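Local coordinates for protein glutaminase 1 (Escherichia coli, PDB 1U60) that catalyses the hydrolysis of L-glutamine to L-glutamate and ammonium, at residues T163-N168 with E187-Y192; I67-T72 with A118-T123; Q137-I142 with T193-T198. All blocks are in the same frame, centred on the assembly; numbering follows the deposited sequence.

Contact 1 (T163-N168 with E187-Y192); sequences TTNFHN and EACDVY
Asn168 and Tyr192, both predicted to bind the substrate, meet where the glutamine pocket is predicted to lie, the start of helix 166-178 packing against helix 185-195. The amide end of Asn168 comes up to the edge of the Tyr192 ring, near its plane, CG of Asn168 lying 4.6 Å from CE2 of Tyr192. The amide plane stands 77° to the ring, so the two flat groups cross instead of stacking. Cys189, one turn before Tyr192, makes the other part of the contact. With its thiol anti to the backbone N (chi1 -177°), SG of Cys189 sits 3.9 Å from C of Asn168. SG of Cys189 is also 4.3 Å from CG of Asn165, so it touches both the first turn and Asn165, which is at the N-cap position though its side chain makes no capping bond. No hydrogen bond crosses the interface; its hold is contact of a sulfur and a ring edge with amides. One face of the Tyr192 ring is turned to Ala120 and Ile121 of helix 117-126. Such a wall, built from the start of one helix and the side of another, fits the helical part of the serine beta-lactamase-like fold, the clan of this family.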
ATOM      1  N   THR A 163      -5.496  30.902  11.563  1.00 14.24           N
ATOM      2  CA  THR A 163      -6.360  31.966  11.035  1.00 15.20           C
ATOM      3  C   THR A 163      -6.669  31.794   9.574  1.00 15.24           C
ATOM      4  O   THR A 163      -7.361  32.639   8.982  1.00 16.83           O
ATOM      5  CB  THR A 163      -5.753  33.345  11.295  1.00 14.96           C
ATOM      6  OG1 THR A 163      -4.432  33.411  10.765  1.00 15.28           O
ATOM      7  CG2 THR A 163      -5.597  33.601  12.748  1.00 16.71           C
ATOM      8  N   THR A 164      -6.200  30.694   8.989  1.00 14.99           N
ATOM      9  CA  THR A 164      -6.535  30.319   7.617  1.00 15.03           C
ATOM     10  C   THR A 164      -7.120  28.923   7.393  1.00 14.30           C
ATOM     11  O   THR A 164      -7.258  28.488   6.233  1.00 15.09           O
ATOM     12  CB  THR A 164      -5.291  30.424   6.707  1.00 14.84           C
ATOM     13  OG1 THR A 164      -4.229  29.601   7.228  1.00 16.18           O
ATOM     14  CG2 THR A 164      -4.772  31.870   6.648  1.00 14.67           C
ATOM     15  N   ASN A 165      -7.383  28.181   8.451  1.00 13.00           N
ATOM     16  CA  ASN A 165      -7.713  26.740   8.363  1.00 11.94           C
ATOM     17  C   ASN A 165      -9.210  26.451   8.264  1.00 10.65           C
ATOM     18  O   ASN A 165      -9.707  25.466   8.825  1.00 11.35           O
ATOM     19  CB  ASN A 165      -7.123  25.989   9.562  1.00 10.10           C
ATOM     20  CG  ASN A 165      -7.694  26.439  10.926  1.00 11.50           C
ATOM     21  OD1 ASN A 165      -7.353  25.850  12.014  1.00 15.19           O
ATOM     22  ND2 ASN A 165      -8.579  27.427  10.903  1.00  7.75           N
ATOM     23  N   PHE A 166      -9.919  27.317   7.553  1.00 11.32           N
ATOM     24  CA  PHE A 166     -11.376  27.201   7.414  1.00  9.88           C
ATOM     25  C   PHE A 166     -11.848  25.881   6.843  1.00  8.96           C
ATOM     26  O   PHE A 166     -12.880  25.316   7.287  1.00  9.18           O
ATOM     27  CB  PHE A 166     -11.902  28.367   6.558  1.00  9.78           C
ATOM     28  CG  PHE A 166     -11.371  29.718   7.012  1.00 10.15           C
ATOM     29  CD1 PHE A 166     -11.643  30.175   8.285  1.00 11.94           C
ATOM     30  CD2 PHE A 166     -10.555  30.479   6.161  1.00 14.96           C
ATOM     31  CE1 PHE A 166     -11.112  31.387   8.755  1.00 13.47           C
ATOM     32  CE2 PHE A 166     -10.022  31.684   6.606  1.00 14.44           C
ATOM     33  CZ  PHE A 166     -10.295  32.138   7.916  1.00 15.53           C
ATOM     34  N   HIS A 167     -11.136  25.341   5.868  1.00 10.20           N
ATOM     35  CA  HIS A 167     -11.575  24.103   5.300  1.00  9.41           C
ATOM     36  C   HIS A 167     -11.401  22.931   6.304  1.00 10.21           C
ATOM     37  O   HIS A 167     -12.263  22.029   6.359  1.00 10.14           O
ATOM     38  CB  HIS A 167     -10.857  23.881   3.976  1.00 11.52           C
ATOM     39  CG  HIS A 167     -11.396  22.753   3.186  1.00 11.04           C
ATOM     40  ND1 HIS A 167     -12.286  22.912   2.147  1.00 15.47           N
ATOM     41  CD2 HIS A 167     -11.147  21.431   3.276  1.00 10.18           C
ATOM     42  CE1 HIS A 167     -12.575  21.726   1.638  1.00  9.70           C
ATOM     43  NE2 HIS A 167     -11.911  20.804   2.322  1.00 15.18           N
ATOM     44  N   ASN A 168     -10.357  22.947   7.141  1.00  9.57           N
ATOM     45  CA  ASN A 168     -10.234  21.942   8.199  1.00 10.64           C
ATOM     46  C   ASN A 168     -11.311  22.093   9.290  1.00 10.09           C
ATOM     47  O   ASN A 168     -11.735  21.087   9.881  1.00 11.29           O
ATOM     48  CB  ASN A 168      -8.860  21.977   8.849  1.00 10.56           C
ATOM     49  CG  ASN A 168      -7.788  21.287   8.050  1.00 12.85           C
ATOM     50  OD1 ASN A 168      -6.583  21.505   8.327  1.00 18.39           O
ATOM     51  ND2 ASN A 168      -8.150  20.540   7.030  1.00  8.49           N
ATOM     52  N   GLU A 187     -11.748  22.029  19.424  1.00 12.95           N
ATOM     53  CA  GLU A 187     -10.561  21.483  20.097  1.00 13.46           C
ATOM     54  C   GLU A 187      -9.724  20.592  19.188  1.00 12.59           C
ATOM     55  O   GLU A 187      -8.502  20.720  19.154  1.00 12.56           O
ATOM     56  CB  GLU A 187     -10.991  20.677  21.342  1.00 14.78           C
ATOM     57  CG  GLU A 187      -9.889  19.871  22.042  1.00 18.80           C
ATOM     58  CD  GLU A 187     -10.350  19.218  23.352  1.00 20.50           C
ATOM     59  OE1 GLU A 187     -11.499  19.555  23.803  1.00 19.54           O
ATOM     60  OE2 GLU A 187      -9.563  18.387  23.928  1.00 16.23           O
ATOM     61  N   ALA A 188     -10.369  19.647  18.517  1.00 12.48           N
ATOM     62  CA  ALA A 188      -9.653  18.782  17.592  1.00 11.62           C
ATOM     63  C   ALA A 188      -8.973  19.584  16.489  1.00 11.51           C
ATOM     64  O   ALA A 188      -7.822  19.323  16.127  1.00 10.64           O
ATOM     65  CB  ALA A 188     -10.569  17.742  16.989  1.00 11.23           C
ATOM     66  N   CYS A 189      -9.678  20.569  15.959  1.00 11.58           N
ATOM     67  CA  CYS A 189      -9.164  21.349  14.846  1.00 11.57           C
ATOM     68  C   CYS A 189      -7.978  22.174  15.340  1.00 10.39           C
ATOM     69  O   CYS A 189      -6.941  22.244  14.696  1.00 10.26           O
ATOM     70  CB  CYS A 189     -10.279  22.192  14.224  1.00 10.60           C
ATOM     71  SG  CYS A 189      -9.757  23.127  12.762  1.00 15.40           S
ATOM     72  N   ASP A 190      -8.109  22.778  16.508  1.00  9.61           N
ATOM     73  CA  ASP A 190      -7.053  23.586  17.071  1.00  9.49           C
ATOM     74  C   ASP A 190      -5.784  22.727  17.258  1.00  9.03           C
ATOM     75  O   ASP A 190      -4.720  23.110  16.827  1.00  9.27           O
ATOM     76  CB  ASP A 190      -7.564  24.158  18.403  1.00 10.01           C
ATOM     77  CG  ASP A 190      -6.515  24.880  19.238  1.00  9.65           C
ATOM     78  OD1 ASP A 190      -5.359  25.179  18.801  1.00 13.31           O
ATOM     79  OD2 ASP A 190      -6.799  25.190  20.413  1.00 15.43           O
ATOM     80  N   VAL A 191      -5.907  21.592  17.909  1.00  7.71           N
ATOM     81  CA  VAL A 191      -4.706  20.815  18.228  1.00  8.70           C
ATOM     82  C   VAL A 191      -4.074  20.266  16.962  1.00  8.33           C
ATOM     83  O   VAL A 191      -2.859  20.240  16.845  1.00  7.60           O
ATOM     84  CB  VAL A 191      -4.970  19.755  19.268  1.00  9.31           C
ATOM     85  CG1 VAL A 191      -3.742  18.948  19.559  1.00 10.40           C
ATOM     86  CG2 VAL A 191      -5.419  20.457  20.558  1.00 11.47           C
ATOM     87  N   TYR A 192      -4.918  19.854  16.025  1.00  9.77           N
ATOM     88  CA  TYR A 192      -4.421  19.364  14.740  1.00  9.05           C
ATOM     89  C   TYR A 192      -3.562  20.468  14.067  1.00 10.12           C
ATOM     90  O   TYR A 192      -2.478  20.220  13.541  1.00  9.53           O
ATOM     91  CB  TYR A 192      -5.563  18.914  13.804  1.00 10.22           C
ATOM     92  CG  TYR A 192      -4.964  18.515  12.479  1.00  8.84           C
ATOM     93  CD1 TYR A 192      -4.192  17.373  12.396  1.00 12.01           C
ATOM     94  CD2 TYR A 192      -5.030  19.350  11.355  1.00 10.17           C
ATOM     95  CE1 TYR A 192      -3.574  17.016  11.264  1.00 11.98           C
ATOM     96  CE2 TYR A 192      -4.390  18.974  10.169  1.00 12.42           C
ATOM     97  CZ  TYR A 192      -3.658  17.801  10.151  1.00 13.20           C
ATOM     98  OH  TYR A 192      -2.930  17.405   9.061  1.00 18.62           O
TER

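Contact 2 (I67-T72 with A118-T123)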
ATOM      1  N   ILE A  67       3.386  15.737   8.174  1.00  5.94           N
ATOM      2  CA  ILE A  67       4.166  14.642   8.730  1.00  7.62           C
ATOM      3  C   ILE A  67       3.768  14.369  10.185  1.00  7.91           C
ATOM      4  O   ILE A  67       3.911  13.218  10.682  1.00  7.80           O
ATOM      5  CB  ILE A  67       5.725  14.876   8.546  1.00  7.09           C
ATOM      6  CG1 ILE A  67       6.094  14.957   7.039  1.00  8.60           C
ATOM      7  CG2 ILE A  67       6.485  13.765   9.202  1.00  8.44           C
ATOM      8  CD1 ILE A  67       7.459  15.465   6.783  1.00 10.87           C
ATOM      9  N   SER A  68       3.270  15.405  10.874  1.00  8.42           N
ATOM     10  CA  SER A  68       2.711  15.261  12.217  1.00  6.75           C
ATOM     11  C   SER A  68       1.656  14.138  12.335  1.00  6.96           C
ATOM     12  O   SER A  68       1.507  13.564  13.415  1.00  8.31           O
ATOM     13  CB  SER A  68       2.075  16.580  12.636  1.00  7.57           C
ATOM     14  OG  SER A  68       0.901  16.835  11.900  1.00  8.24           O
ATOM     15  N   LYS A  69       0.990  13.786  11.223  1.00  7.46           N
ATOM     16  CA  LYS A  69      -0.039  12.729  11.200  1.00  7.09           C
ATOM     17  C   LYS A  69       0.541  11.395  11.678  1.00  7.15           C
ATOM     18  O   LYS A  69      -0.146  10.600  12.339  1.00  8.56           O
ATOM     19  CB  LYS A  69      -0.691  12.594   9.833  1.00  7.49           C
ATOM     20  CG  LYS A  69      -1.316  13.892   9.329  1.00  8.35           C
ATOM     21  CD  LYS A  69      -1.819  13.684   7.877  1.00  7.51           C
ATOM     22  CE  LYS A  69      -2.620  14.873   7.372  1.00  9.23           C
ATOM     23  NZ  LYS A  69      -2.839  14.692   5.879  1.00  9.85           N
ATOM     24  N   VAL A  70       1.831  11.165  11.386  1.00  8.07           N
ATOM     25  CA  VAL A  70       2.459   9.879  11.726  1.00  8.23           C
ATOM     26  C   VAL A  70       2.613   9.848  13.251  1.00  8.40           C
ATOM     27  O   VAL A  70       2.388   8.806  13.900  1.00  8.70           O
ATOM     28  CB  VAL A  70       3.806   9.714  11.001  1.00  7.25           C
ATOM     29  CG1 VAL A  70       4.569   8.517  11.544  1.00 10.36           C
ATOM     30  CG2 VAL A  70       3.600   9.617   9.520  1.00  9.31           C
ATOM     31  N   CYS A  71       3.035  10.977  13.826  1.00  8.44           N
ATOM     32  CA  CYS A  71       3.296  10.999  15.268  1.00  9.37           C
ATOM     33  C   CYS A  71       2.008  10.848  16.093  1.00  9.34           C
ATOM     34  O   CYS A  71       1.974  10.164  17.098  1.00  7.85           O
ATOM     35  CB  CYS A  71       3.994  12.283  15.695  1.00  9.99           C
ATOM     36  SG  CYS A  71       5.508  12.687  14.754  1.00 13.07           S
ATOM     37  N   THR A  72       0.935  11.503  15.663  1.00  7.82           N
ATOM     38  CA  THR A  72      -0.290  11.410  16.436  1.00  8.00           C
ATOM     39  C   THR A  72      -0.907  10.032  16.267  1.00  8.71           C
ATOM     40  O   THR A  72      -1.547   9.477  17.221  1.00  9.19           O
ATOM     41  CB  THR A  72      -1.216  12.566  15.997  1.00  9.33           C
ATOM     42  OG1 THR A  72      -0.668  13.798  16.543  1.00  7.80           O
ATOM     43  CG2 THR A  72      -2.647  12.397  16.543  1.00  9.61           C
ATOM     44  N   ALA A 118      -8.867  14.547   7.119  1.00  9.77           N
ATOM     45  CA  ALA A 118     -10.053  14.186   7.886  1.00  8.67           C
ATOM     46  C   ALA A 118      -9.684  13.087   8.905  1.00  9.82           C
ATOM     47  O   ALA A 118      -9.999  13.193  10.082  1.00  8.27           O
ATOM     48  CB  ALA A 118     -11.177  13.700   6.900  1.00  8.85           C
ATOM     49  N   GLY A 119      -8.985  12.048   8.452  1.00  9.21           N
ATOM     50  CA  GLY A 119      -8.567  11.014   9.367  1.00  8.73           C
ATOM     51  C   GLY A 119      -7.626  11.503  10.449  1.00  8.96           C
ATOM     52  O   GLY A 119      -7.649  11.009  11.567  1.00  9.00           O
ATOM     53  N   ALA A 120      -6.784  12.468  10.120  1.00  8.61           N
ATOM     54  CA  ALA A 120      -5.792  12.946  11.041  1.00  8.43           C
ATOM     55  C   ALA A 120      -6.470  13.762  12.117  1.00  8.36           C
ATOM     56  O   ALA A 120      -6.144  13.658  13.277  1.00  8.25           O
ATOM     57  CB  ALA A 120      -4.759  13.791  10.305  1.00  8.96           C
ATOM     58  N   ILE A 121      -7.438  14.574  11.721  1.00  8.80           N
ATOM     59  CA  ILE A 121      -8.193  15.366  12.696  1.00  7.31           C
ATOM     60  C   ILE A 121      -8.962  14.447  13.653  1.00  8.63           C
ATOM     61  O   ILE A 121      -8.994  14.678  14.873  1.00  6.64           O
ATOM     62  CB  ILE A 121      -9.121  16.367  11.980  1.00  7.93           C
ATOM     63  CG1 ILE A 121      -8.281  17.450  11.297  1.00  8.13           C
ATOM     64  CG2 ILE A 121     -10.068  17.043  12.979  1.00  8.80           C
ATOM     65  CD1 ILE A 121      -9.003  18.276  10.236  1.00  8.73           C
ATOM     66  N   ALA A 122      -9.508  13.370  13.118  1.00  7.93           N
ATOM     67  CA  ALA A 122     -10.188  12.323  13.922  1.00  8.35           C
ATOM     68  C   ALA A 122      -9.215  11.595  14.843  1.00  8.73           C
ATOM     69  O   ALA A 122      -9.558  11.344  16.031  1.00  8.95           O
ATOM     70  CB  ALA A 122     -10.918  11.381  13.062  1.00 10.35           C
ATOM     71  N   THR A 123      -7.992  11.340  14.364  1.00  7.25           N
ATOM     72  CA  THR A 123      -6.969  10.649  15.169  1.00  7.54           C
ATOM     73  C   THR A 123      -6.521  11.609  16.317  1.00  6.51           C
ATOM     74  O   THR A 123      -6.368  11.204  17.468  1.00  8.65           O
ATOM     75  CB  THR A 123      -5.829  10.225  14.313  1.00  6.89           C
ATOM     76  OG1 THR A 123      -6.312   9.371  13.224  1.00  8.61           O
ATOM     77  CG2 THR A 123      -4.804   9.412  15.118  1.00  8.63           C
TER
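The side chain of Lys69 leaves its helix with CG beside the backbone N and opposite the carbonyl carbon (chi1 -57°), then runs fully extended, which lays its methylene chain along the methyl of Ala120. CG of Lys69 comes to 3.6 Å of CB of Ala120, and CE of Lys69, farther out, is still 3.8 Å from that CB. One small methyl therefore touches much of the lysine chain, and helices 68-80 and 117-126 draw close, with CA of Lys69 5.8 Å from CA of Ala120. Beyond the methyl, NZ passes into a polar site outside the two segments, hydrogen-bonded to Tyr244 OH, Asn117 OD1 and Leu115 O; Tyr244 and Asn117 are predicted substrate-binding residues. Lys69 is the lysine of a Ser-x-x-Lys sequence whose serine is Ser66, the motif that heads the corresponding helix in serine beta-lactamases and their relatives. One turn further on, Thr72 and Thr123 take over the packing. Their two side chains run antiparallel past one another, CG2 of Thr72 lying 3.9 Å from CG2 of Thr123, and the latter methyl is equally far from the backbone O of Thr72. The methyl of Thr123 faces Thr72 while its hydroxyl turns back on its own helix: OG1 of Thr123 donates to Gly119 O at 2.7 Å, with a C=O...donor angle of 143° and the donor 35° out of the carbonyl plane. Thr123 N reaches the same oxygen from the opposite face, so Gly119 O takes two bonds from one residue; the OG1 bond holds the side-chain rotation and satisfies a buried hydroxyl.

Contact 3 (Q137-I142 with T193-T198)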
ATOM      1  N   GLN A 137      -0.169  18.943  24.793  1.00  9.57           N
ATOM      2  CA  GLN A 137       1.070  18.604  25.472  1.00 10.94           C
ATOM      3  C   GLN A 137       1.482  17.161  25.165  1.00 10.41           C
ATOM      4  O   GLN A 137       2.656  16.919  24.936  1.00 10.24           O
ATOM      5  CB  GLN A 137       0.983  18.826  27.000  1.00 11.80           C
ATOM      6  CG  GLN A 137       1.099  20.299  27.403  1.00 15.34           C
ATOM      7  CD  GLN A 137       2.308  21.040  26.811  1.00 17.92           C
ATOM      8  OE1 GLN A 137       3.440  20.592  26.948  1.00 21.52           O
ATOM      9  NE2 GLN A 137       2.067  22.182  26.183  1.00 18.86           N
ATOM     10  N   ARG A 138       0.537  16.222  25.120  1.00 10.42           N
ATOM     11  CA  ARG A 138       0.885  14.817  24.920  1.00  9.51           C
ATOM     12  C   ARG A 138       1.367  14.589  23.481  1.00 10.05           C
ATOM     13  O   ARG A 138       2.296  13.860  23.261  1.00  9.69           O
ATOM     14  CB  ARG A 138      -0.271  13.916  25.268  1.00 10.48           C
ATOM     15  CG  ARG A 138      -0.672  13.918  26.776  1.00 10.20           C
ATOM     16  CD  ARG A 138      -1.714  12.848  27.138  1.00 11.81           C
ATOM     17  NE  ARG A 138      -1.140  11.507  27.011  1.00 12.04           N
ATOM     18  CZ  ARG A 138      -1.550  10.549  26.172  1.00 13.77           C
ATOM     19  NH1 ARG A 138      -2.611  10.684  25.395  1.00 12.71           N
ATOM     20  NH2 ARG A 138      -0.904   9.384  26.177  1.00 11.18           N
ATOM     21  N   ILE A 139       0.769  15.293  22.526  1.00  8.91           N
ATOM     22  CA  ILE A 139       1.192  15.206  21.098  1.00  9.59           C
ATOM     23  C   ILE A 139       2.546  15.846  20.875  1.00  9.55           C
ATOM     24  O   ILE A 139       3.408  15.257  20.250  1.00  9.72           O
ATOM     25  CB  ILE A 139       0.126  15.822  20.197  1.00  8.76           C
ATOM     26  CG1 ILE A 139      -1.089  14.872  20.109  1.00 10.35           C
ATOM     27  CG2 ILE A 139       0.669  16.121  18.786  1.00 11.02           C
ATOM     28  CD1 ILE A 139      -2.354  15.496  19.548  1.00 10.35           C
ATOM     29  N   LEU A 140       2.776  17.041  21.456  1.00  9.60           N
ATOM     30  CA  LEU A 140       4.088  17.698  21.383  1.00  9.95           C
ATOM     31  C   LEU A 140       5.166  16.771  21.963  1.00  9.83           C
ATOM     32  O   LEU A 140       6.227  16.625  21.397  1.00  9.62           O
ATOM     33  CB  LEU A 140       4.067  19.050  22.095  1.00 10.21           C
ATOM     34  CG  LEU A 140       5.402  19.778  22.146  1.00 11.30           C
ATOM     35  CD1 LEU A 140       5.916  20.046  20.733  1.00 12.16           C
ATOM     36  CD2 LEU A 140       5.263  21.084  22.939  1.00 12.23           C
ATOM     37  N   HIS A 141       4.852  16.111  23.077  1.00 10.70           N
ATOM     38  CA  HIS A 141       5.808  15.237  23.749  1.00 10.98           C
ATOM     39  C   HIS A 141       6.175  14.044  22.869  1.00  9.89           C
ATOM     40  O   HIS A 141       7.337  13.708  22.755  1.00  8.26           O
ATOM     41  CB  HIS A 141       5.229  14.785  25.089  1.00 12.03           C
ATOM     42  CG  HIS A 141       6.179  13.995  25.913  1.00 14.54           C
ATOM     43  ND1 HIS A 141       7.269  14.566  26.535  1.00 18.92           N
ATOM     44  CD2 HIS A 141       6.226  12.671  26.191  1.00 18.61           C
ATOM     45  CE1 HIS A 141       7.926  13.625  27.195  1.00 21.94           C
ATOM     46  NE2 HIS A 141       7.322  12.469  26.989  1.00 21.10           N
ATOM     47  N   ILE A 142       5.192  13.406  22.250  1.00  9.41           N
ATOM     48  CA  ILE A 142       5.542  12.285  21.376  1.00  9.19           C
ATOM     49  C   ILE A 142       6.358  12.698  20.165  1.00  8.02           C
ATOM     50  O   ILE A 142       7.295  11.965  19.762  1.00  9.69           O
ATOM     51  CB  ILE A 142       4.350  11.399  21.011  1.00 10.16           C
ATOM     52  CG1 ILE A 142       4.893  10.007  20.700  1.00 11.68           C
ATOM     53  CG2 ILE A 142       3.515  11.964  19.860  1.00 10.40           C
ATOM     54  CD1 ILE A 142       3.797   8.996  20.406  1.00 14.55           C
ATOM     55  N   THR A 193      -4.056  21.706  14.108  1.00 10.00           N
ATOM     56  CA  THR A 193      -3.327  22.857  13.569  1.00  9.67           C
ATOM     57  C   THR A 193      -1.974  23.071  14.259  1.00  8.97           C
ATOM     58  O   THR A 193      -0.954  23.243  13.595  1.00  9.11           O
ATOM     59  CB  THR A 193      -4.202  24.099  13.684  1.00 10.94           C
ATOM     60  OG1 THR A 193      -5.419  23.851  12.966  1.00 14.43           O
ATOM     61  CG2 THR A 193      -3.557  25.273  13.013  1.00 13.29           C
ATOM     62  N   ARG A 194      -1.974  22.980  15.576  1.00  9.08           N
ATOM     63  CA  ARG A 194      -0.738  23.069  16.378  1.00  9.00           C
ATOM     64  C   ARG A 194       0.255  22.009  15.985  1.00  7.25           C
ATOM     65  O   ARG A 194       1.434  22.310  15.816  1.00  7.29           O
ATOM     66  CB  ARG A 194      -1.006  22.951  17.883  1.00  8.79           C
ATOM     67  CG  ARG A 194      -1.882  24.060  18.452  1.00 10.25           C
ATOM     68  CD  ARG A 194      -2.002  23.975  19.955  1.00 12.84           C
ATOM     69  NE  ARG A 194      -3.238  24.518  20.516  1.00 13.70           N
ATOM     70  CZ  ARG A 194      -3.482  24.613  21.838  1.00 14.34           C
ATOM     71  NH1 ARG A 194      -2.567  24.248  22.720  1.00 15.71           N
ATOM     72  NH2 ARG A 194      -4.632  25.074  22.275  1.00 15.92           N
ATOM     73  N   GLN A 195      -0.201  20.762  15.857  1.00  8.28           N
ATOM     74  CA  GLN A 195       0.731  19.652  15.623  1.00  8.07           C
ATOM     75  C   GLN A 195       1.446  19.783  14.281  1.00  8.83           C
ATOM     76  O   GLN A 195       2.586  19.325  14.092  1.00  7.82           O
ATOM     77  CB  GLN A 195       0.039  18.311  15.779  1.00  8.39           C
ATOM     78  CG  GLN A 195      -0.713  17.836  14.545  1.00  8.84           C
ATOM     79  CD  GLN A 195      -1.303  16.477  14.686  1.00  8.75           C
ATOM     80  OE1 GLN A 195      -1.282  15.661  13.703  1.00 11.30           O
ATOM     81  NE2 GLN A 195      -1.872  16.203  15.804  1.00  5.57           N
ATOM     82  N   CYS A 196       0.785  20.465  13.336  1.00  8.93           N
ATOM     83  CA  CYS A 196       1.348  20.762  12.037  1.00  8.85           C
ATOM     84  C   CYS A 196       2.352  21.929  12.026  1.00  8.59           C
ATOM     85  O   CYS A 196       3.077  22.109  11.043  1.00  8.55           O
ATOM     86  CB  CYS A 196       0.239  21.097  11.051  1.00  9.88           C
ATOM     87  SG  CYS A 196      -0.747  19.669  10.535  1.00  9.73           S
ATOM     88  N   SER A 197       2.390  22.672  13.130  1.00  7.93           N
ATOM     89  CA  SER A 197       3.076  23.943  13.211  1.00  7.82           C
ATOM     90  C   SER A 197       4.376  23.883  13.998  1.00  8.34           C
ATOM     91  O   SER A 197       4.958  24.905  14.247  1.00  9.14           O
ATOM     92  CB  SER A 197       2.132  25.041  13.784  1.00  8.51           C
ATOM     93  OG  SER A 197       0.976  25.203  12.962  1.00 10.50           O
ATOM     94  N   THR A 198       4.872  22.701  14.334  1.00  8.57           N
ATOM     95  CA  THR A 198       6.216  22.571  14.899  1.00  9.07           C
ATOM     96  C   THR A 198       7.271  22.573  13.784  1.00  9.10           C
ATOM     97  O   THR A 198       6.948  22.345  12.613  1.00  9.92           O
ATOM     98  CB  THR A 198       6.289  21.284  15.720  1.00 10.03           C
ATOM     99  OG1 THR A 198       5.992  20.182  14.853  1.00  9.49           O
ATOM    100  CG2 THR A 198       5.282  21.273  16.852  1.00 10.07           C
TER
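Thr193 O, just upstream of the Gln195 and Thr198 side chains that meet helix 132-147, accepts Ser197 OG at 2.8 Å, the donor tilted 35° from the carbonyl plane. A weak bond from Cys196 N reaches the same oxygen, so the chain is tied back on itself as helix 185-195 runs out. Between the segments, CG2 of Ile139 lies 3.8 Å from CB of Gln195, the two side chains at a slant to each other. Gln195 has CG between its backbone N and carbonyl carbon (chi1 83°) and is extended from there on, which brings the amide up to the isoleucine; NE2 of Gln195 is 3.8 Å from CD1 of Ile139. OE1 of Gln195 accepts a bond from Ser68 OG. Past the turn, CG2 of Thr198 meets CD1 of Leu140 at 4.1 Å, while OG1 of this threonine is hydrogen-bonded to Gln143 OE1, one turn further along the leucine's helix. On the 137-142 side every contact is made by aliphatic carbons. No hydrogen bond crosses, so the contact is mostly van der Waals, and the bonds to Ser68 and Gln143 probably steady the orientation of Gln195 and Thr198.

How the contacts relate
The three contacts adjoin one another in the mainly helical part of the chain, and helix 185-195 serves both contact 1 and contact 3. Tyr192 joins contact 1 to contact 2, whose centres are 12 Å apart: OH of Tyr192 is 3.1 Å from CE of Lys69. Contacts 2 and 3, with centres 10 Å apart, are linked by the bond of Ser68 OG to Gln195 OE1 at 3.1 Å. Between contacts 1 and 3, CG1 of Val191 packs 3.7 Å from CD1 of Ile139. Contacts 1 and 2 border the predicted substrate site, the Tyr192 side chain lying about 4 Å from that of Ser66; contact 3 lies farther off, the Gln195 side chain about 7 Å from that of Ser66.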